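Local coordinates for thiamine pyrophosphokinase (Saccharomyces cerevisiae, PDB 1IG0), which catalyses the ATP-dependent conversion of thiamine to thiamine diphosphate and is the only yeast enzyme able to make this cofactor, at residues D49-L54 / I310-L315; G96-L101 / I116-T121. One frame throughout, in Å; residues are numbered along the deposited sequence.

Contact 1: residues D49-L54 / I310-L315; sequences DIPRPL and IFVDKL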
loop_
_atom_site.group_PDB
_atom_site.type_symbol
_atom_site.label_atom_id
_atom_site.label_comp_id
_atom_site.label_asym_id
_atom_site.label_seq_id
_atom_site.Cartn_x
_atom_site.Cartn_y
_atom_site.Cartn_z
ATOM N N ASP B 49 -0.040 13.252 10.194
ATOM C CA ASP B 49 0.324 12.706 11.497
ATOM C C ASP B 49 1.798 12.900 11.837
ATOM O O ASP B 49 2.232 12.593 12.948
ATOM C CB ASP B 49 -0.012 11.214 11.550
ATOM C CG ASP B 49 0.662 10.426 10.446
ATOM O OD1 ASP B 49 1.898 10.541 10.302
ATOM O OD2 ASP B 49 -0.044 9.687 9.724
ATOM N N ILE B 50 2.564 13.406 10.879
ATOM C CA ILE B 50 3.990 13.636 11.074
ATOM C C ILE B 50 4.249 14.534 12.284
ATOM O O ILE B 50 3.479 15.453 12.562
ATOM C CB ILE B 50 4.612 14.301 9.824
ATOM C CG1 ILE B 50 6.131 14.392 9.973
ATOM C CG2 ILE B 50 4.022 15.695 9.631
ATOM C CD1 ILE B 50 6.836 14.989 8.763
ATOM N N PRO B 51 5.329 14.263 13.036
ATOM C CA PRO B 51 5.655 15.078 14.208
ATOM C C PRO B 51 5.867 16.534 13.802
ATOM O O PRO B 51 6.402 16.813 12.729
ATOM C CB PRO B 51 6.931 14.427 14.730
ATOM C CG PRO B 51 6.710 12.986 14.401
ATOM C CD PRO B 51 6.173 13.057 12.989
ATOM N N ARG B 52 5.450 17.455 14.665
ATOM C CA ARG B 52 5.575 18.880 14.383
ATOM C C ARG B 52 6.992 19.383 14.141
ATOM O O ARG B 52 7.248 20.067 13.151
ATOM C CB ARG B 52 4.925 19.696 15.500
ATOM C CG ARG B 52 3.423 19.765 15.373
ATOM C CD ARG B 52 2.788 20.602 16.454
ATOM N NE ARG B 52 1.423 20.938 16.074
ATOM C CZ ARG B 52 1.123 21.788 15.101
ATOM N NH1 ARG B 52 2.096 22.385 14.423
ATOM N NH2 ARG B 52 -0.144 22.042 14.803
ATOM N N PRO B 53 7.930 19.067 15.046
ATOM C CA PRO B 53 9.307 19.528 14.856
ATOM C C PRO B 53 9.840 19.141 13.475
ATOM O O PRO B 53 10.519 19.926 12.813
ATOM C CB PRO B 53 10.057 18.828 15.983
ATOM C CG PRO B 53 9.025 18.749 17.063
ATOM C CD PRO B 53 7.807 18.296 16.296
ATOM N N LEU B 54 9.523 17.922 13.051
ATOM C CA LEU B 54 9.962 17.428 11.752
ATOM C C LEU B 54 9.256 18.189 10.633
ATOM O O LEU B 54 9.882 18.585 9.650
ATOM C CB LEU B 54 9.664 15.932 11.626
ATOM C CG LEU B 54 10.163 15.265 10.341
ATOM C CD1 LEU B 54 11.675 15.403 10.248
ATOM C CD2 LEU B 54 9.759 13.801 10.332
ATOM N N ILE B 310 11.819 4.184 8.493
ATOM C CA ILE B 310 12.414 5.302 9.205
ATOM C C ILE B 310 11.808 5.446 10.589
ATOM O O ILE B 310 10.674 5.033 10.837
ATOM C CB ILE B 310 12.205 6.636 8.457
ATOM C CG1 ILE B 310 10.713 6.847 8.185
ATOM C CG2 ILE B 310 13.004 6.641 7.168
ATOM C CD1 ILE B 310 10.380 8.186 7.559
ATOM N N PHE B 311 12.588 6.025 11.490
ATOM C CA PHE B 311 12.150 6.278 12.851
ATOM C C PHE B 311 11.956 7.788 12.868
ATOM O O PHE B 311 12.842 8.549 13.255
ATOM C CB PHE B 311 13.236 5.824 13.827
ATOM C CG PHE B 311 13.578 4.362 13.703
ATOM C CD1 PHE B 311 14.894 3.930 13.809
ATOM C CD2 PHE B 311 12.584 3.418 13.458
ATOM C CE1 PHE B 311 15.216 2.580 13.672
ATOM C CE2 PHE B 311 12.894 2.065 13.320
ATOM C CZ PHE B 311 14.212 1.647 13.426
ATOM N N VAL B 312 10.780 8.198 12.404
ATOM C CA VAL B 312 10.392 9.596 12.277
ATOM C C VAL B 312 10.802 10.561 13.386
ATOM O O VAL B 312 11.259 11.668 13.101
ATOM C CB VAL B 312 8.868 9.710 12.063
ATOM C CG1 VAL B 312 8.472 11.162 11.906
ATOM C CG2 VAL B 312 8.461 8.920 10.827
ATOM N N ASP B 313 10.646 10.157 14.642
ATOM C CA ASP B 313 10.989 11.036 15.757
ATOM C C ASP B 313 12.491 11.267 15.935
ATOM O O ASP B 313 12.903 12.063 16.778
ATOM C CB ASP B 313 10.399 10.486 17.057
ATOM C CG ASP B 313 8.893 10.313 16.986
ATOM O OD1 ASP B 313 8.191 11.292 16.653
ATOM O OD2 ASP B 313 8.408 9.197 17.266
ATOM N N LYS B 314 13.301 10.580 15.135
ATOM C CA LYS B 314 14.757 10.705 15.211
ATOM C C LYS B 314 15.356 11.539 14.077
ATOM O O LYS B 314 16.468 12.055 14.190
ATOM C CB LYS B 314 15.398 9.314 15.194
ATOM C CG LYS B 314 15.462 8.626 16.549
ATOM C CD LYS B 314 14.113 8.575 17.246
ATOM C CE LYS B 314 14.255 7.931 18.613
ATOM N NZ LYS B 314 15.389 8.539 19.366
ATOM N N LEU B 315 14.605 11.663 12.989
ATOM C CA LEU B 315 15.031 12.399 11.802
ATOM C C LEU B 315 15.518 13.836 11.999
ATOM O O LEU B 315 16.609 14.194 11.553
ATOM C CB LEU B 315 13.889 12.395 10.783
ATOM C CG LEU B 315 14.006 11.540 9.518
ATOM C CD1 LEU B 315 14.907 10.340 9.747
ATOM C CD2 LEU B 315 12.613 11.108 9.096
#

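Contact 2: residues G96-L101 / I116-T121; sequences GDLDSL and IIKQTT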
loop_
_atom_site.group_PDB
_atom_site.type_symbol
_atom_site.label_atom_id
_atom_site.label_comp_id
_atom_site.label_asym_id
_atom_site.label_seq_id
_atom_site.Cartn_x
_atom_site.Cartn_y
_atom_site.Cartn_z
ATOM N N GLY B 96 -7.433 21.319 -7.460
ATOM C CA GLY B 96 -8.316 20.165 -7.512
ATOM C C GLY B 96 -9.710 20.639 -7.881
ATOM O O GLY B 96 -9.882 21.809 -8.226
ATOM N N ASP B 97 -10.708 19.759 -7.816
ATOM C CA ASP B 97 -12.070 20.167 -8.157
ATOM C C ASP B 97 -12.649 21.045 -7.049
ATOM O O ASP B 97 -13.622 21.768 -7.258
ATOM C CB ASP B 97 -12.961 18.944 -8.424
ATOM C CG ASP B 97 -13.210 18.108 -7.189
ATOM O OD1 ASP B 97 -13.073 16.870 -7.281
ATOM O OD2 ASP B 97 -13.560 18.679 -6.135
ATOM N N LEU B 98 -12.037 20.966 -5.869
ATOM C CA LEU B 98 -12.417 21.774 -4.711
ATOM C C LEU B 98 -13.748 21.499 -4.013
ATOM O O LEU B 98 -14.132 22.251 -3.116
ATOM C CB LEU B 98 -12.365 23.259 -5.088
ATOM C CG LEU B 98 -11.133 23.729 -5.866
ATOM C CD1 LEU B 98 -11.206 25.236 -6.058
ATOM C CD2 LEU B 98 -9.863 23.342 -5.123
ATOM N N ASP B 99 -14.457 20.445 -4.397
ATOM C CA ASP B 99 -15.735 20.156 -3.751
ATOM C C ASP B 99 -15.576 19.705 -2.299
ATOM O O ASP B 99 -16.396 20.046 -1.445
ATOM C CB ASP B 99 -16.519 19.100 -4.535
ATOM C CG ASP B 99 -17.068 19.634 -5.844
ATOM O OD1 ASP B 99 -17.595 20.767 -5.849
ATOM O OD2 ASP B 99 -16.985 18.918 -6.864
ATOM N N SER B 100 -14.522 18.945 -2.023
ATOM C CA SER B 100 -14.269 18.450 -0.672
ATOM C C SER B 100 -13.702 19.545 0.225
ATOM O O SER B 100 -13.582 19.367 1.437
ATOM C CB SER B 100 -13.286 17.278 -0.712
ATOM O OG SER B 100 -11.997 17.714 -1.101
ATOM N N LEU B 101 -13.357 20.676 -0.378
ATOM C CA LEU B 101 -12.792 21.796 0.362
ATOM C C LEU B 101 -13.813 22.436 1.300
ATOM O O LEU B 101 -14.885 22.867 0.873
ATOM C CB LEU B 101 -12.257 22.845 -0.617
ATOM C CG LEU B 101 -11.426 23.994 -0.044
ATOM C CD1 LEU B 101 -10.207 23.437 0.672
ATOM C CD2 LEU B 101 -10.999 24.921 -1.170
ATOM N N ILE B 116 -5.435 29.537 -5.427
ATOM C CA ILE B 116 -6.325 28.388 -5.519
ATOM C C ILE B 116 -6.767 28.179 -6.960
ATOM O O ILE B 116 -7.317 29.083 -7.588
ATOM C CB ILE B 116 -7.559 28.585 -4.616
ATOM C CG1 ILE B 116 -7.103 28.845 -3.176
ATOM C CG2 ILE B 116 -8.447 27.350 -4.671
ATOM C CD1 ILE B 116 -8.226 29.149 -2.208
ATOM N N ILE B 117 -6.519 26.979 -7.478
ATOM C CA ILE B 117 -6.864 26.642 -8.854
ATOM C C ILE B 117 -7.859 25.492 -8.925
ATOM O O ILE B 117 -7.624 24.415 -8.375
ATOM C CB ILE B 117 -5.602 26.246 -9.655
ATOM C CG1 ILE B 117 -4.582 27.387 -9.613
ATOM C CG2 ILE B 117 -5.978 25.914 -11.092
ATOM C CD1 ILE B 117 -3.240 27.027 -10.205
ATOM N N LYS B 118 -8.969 25.728 -9.615
ATOM C CA LYS B 118 -10.006 24.718 -9.767
ATOM C C LYS B 118 -9.856 23.972 -11.091
ATOM O O LYS B 118 -9.647 24.580 -12.141
ATOM C CB LYS B 118 -11.389 25.376 -9.680
ATOM C CG LYS B 118 -12.574 24.420 -9.794
ATOM C CD LYS B 118 -13.867 25.122 -9.388
ATOM C CE LYS B 118 -15.085 24.221 -9.530
ATOM N NZ LYS B 118 -15.421 23.957 -10.955
ATOM N N GLN B 119 -9.942 22.647 -11.018
ATOM C CA GLN B 119 -9.847 21.770 -12.185
ATOM C C GLN B 119 -10.908 20.693 -11.979
ATOM O O GLN B 119 -10.821 19.900 -11.042
ATOM C CB GLN B 119 -8.452 21.144 -12.276
ATOM C CG GLN B 119 -7.355 22.139 -12.634
ATOM C CD GLN B 119 -7.418 22.582 -14.085
ATOM O OE1 GLN B 119 -6.903 21.905 -14.978
ATOM N NE2 GLN B 119 -8.064 23.717 -14.330
ATOM N N THR B 120 -11.903 20.664 -12.860
ATOM C CA THR B 120 -13.014 19.725 -12.734
ATOM C C THR B 120 -12.888 18.354 -13.394
ATOM O O THR B 120 -13.675 17.456 -13.093
ATOM C CB THR B 120 -14.315 20.358 -13.262
ATOM O OG1 THR B 120 -14.214 20.545 -14.679
ATOM C CG2 THR B 120 -14.559 21.705 -12.603
ATOM N N THR B 121 -11.918 18.179 -14.284
ATOM C CA THR B 121 -11.776 16.898 -14.971
ATOM C C THR B 121 -11.686 15.707 -14.027
ATOM O O THR B 121 -10.923 15.715 -13.061
ATOM C CB THR B 121 -10.541 16.873 -15.894
ATOM O OG1 THR B 121 -10.522 15.639 -16.623
ATOM C CG2 THR B 121 -9.258 16.998 -15.083
#

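Contact 1: residues D49-L54 / I310-L315
V312 presents one methyl, CG1, to three residues of 49-54 and so carries the middle of this contact. With chi1 at -179°, CG1 stands anti to the backbone N and reaches across to P51, L54 and I50, whereas CG2 is turned anti to the carbonyl carbon. The ring of P51 lies against this methyl, CG of the proline being 3.6 Å from V312 CG1. From the helical side L54 brings up CD2, which packs on V312 CG1; the two side chains meet at about a right angle. I50 is a looser neighbour, its CG1 4.4 Å from V312 CG1. Further along, L54 uses its other methyl, CD1, to touch L315 CB at 3.8 Å, so that the fork of the leucine bridges V312 and L315. L315 answers with a methyl of its own, L315 CD2 coming to 4.1 Å from L54 CD2. At the outer edge the CB of D313 points away, yet the carboxylate swings back and sets D313 OD1 3.2 Å from P51 CG, the two side chains crossing at about a right angle.

The second shell is mostly backbone. A short turn presents V312 and L315 on the same side, with K314 N bonded to F311 O at 2.8 Å and only a weak bond from L315 N to V312 O. P51 is the N-cap residue of helix 52-61, and just before it I50 O accepts a hydrogen bond from Y78 OH.

Beyond lie the neighbouring elements. I50 and L315 both rest on M221 of strand 216-221, L315 also packs on F243 and C247 of helix 241-247, and the contact joins the start of helix 52-61 to the C-terminal turn that follows strand 304-310.

Contact 2: residues G96-L101 / I116-T121
G96 is gripped twice, by strand 115-118 and by the residue after it: its N donates to I117 O at 3.2 Å, and its O accepts from Q119 N at 2.9 Å. The two bonds fall on either side of K118, the classic parallel pairing, and they differ in shape. The first runs nearly straight out from the I117 carbonyl, at 167°, whereas the Q119 N-H comes from above the plane of the G96 carbonyl. K118 CA adds a C-H contact to the same oxygen. At the backbone angles of G96 a side chain would jam against the preceding carbonyl.

D97 leaves the strand, and its CA passes 3.2 Å from Q119 O. Its side chain reaches forward along the chain in an Asx turn, D97 OD2 taking the N-H of D99 with an N-to-OD2 distance of 2.6 Å, which holds OD2. L98, at left-handed backbone angles, returns toward the strand. L98 CD1 sits between K118 CB at 3.6 Å and I116 CG2 at 3.7 Å. Cutting L98 back to an alanine would take away both methyls and is likely to leave I116 CG2 and K118 CB without their partner. K118, whose CG is anti to its N (chi1 -179°), runs extended past the loop until it bends at chi4, with CE 3.6 Å from D97 O.

Strands 93-96 and 115-118 with helix 103-111 between them form a beta-alpha-beta crossover. The chemistry is thus divided: backbone bonds fix the strand end, L98 packs on I116 and K118, and the Asx turn probably helps to place D97 close to D69. The D97 side chain lies about 6 Å from the bound thiamine, consistent with an acidic patch beside the substrate.

Overall arrangement
From the N terminus the chain runs through strand 38-43 into 49-54, the first half of contact 1, whose partner comes only near the C terminus. Contact 1 therefore closes a loop of 255 residues that takes in most of the ten-stranded sheet and both the catalytic and the vitamin B1-binding regions. Contact 2 closes a loop of just 14 residues and is nested wholly inside that one, so the two do not cross. The centres of contact 1 and contact 2 are 30 Å apart. Contact 1 joins sequence-distant ends, helix 52-61 with the turn after strand 304-310; contact 2 binds strand 115-118, outermost within this chain, to its neighbour 93-96.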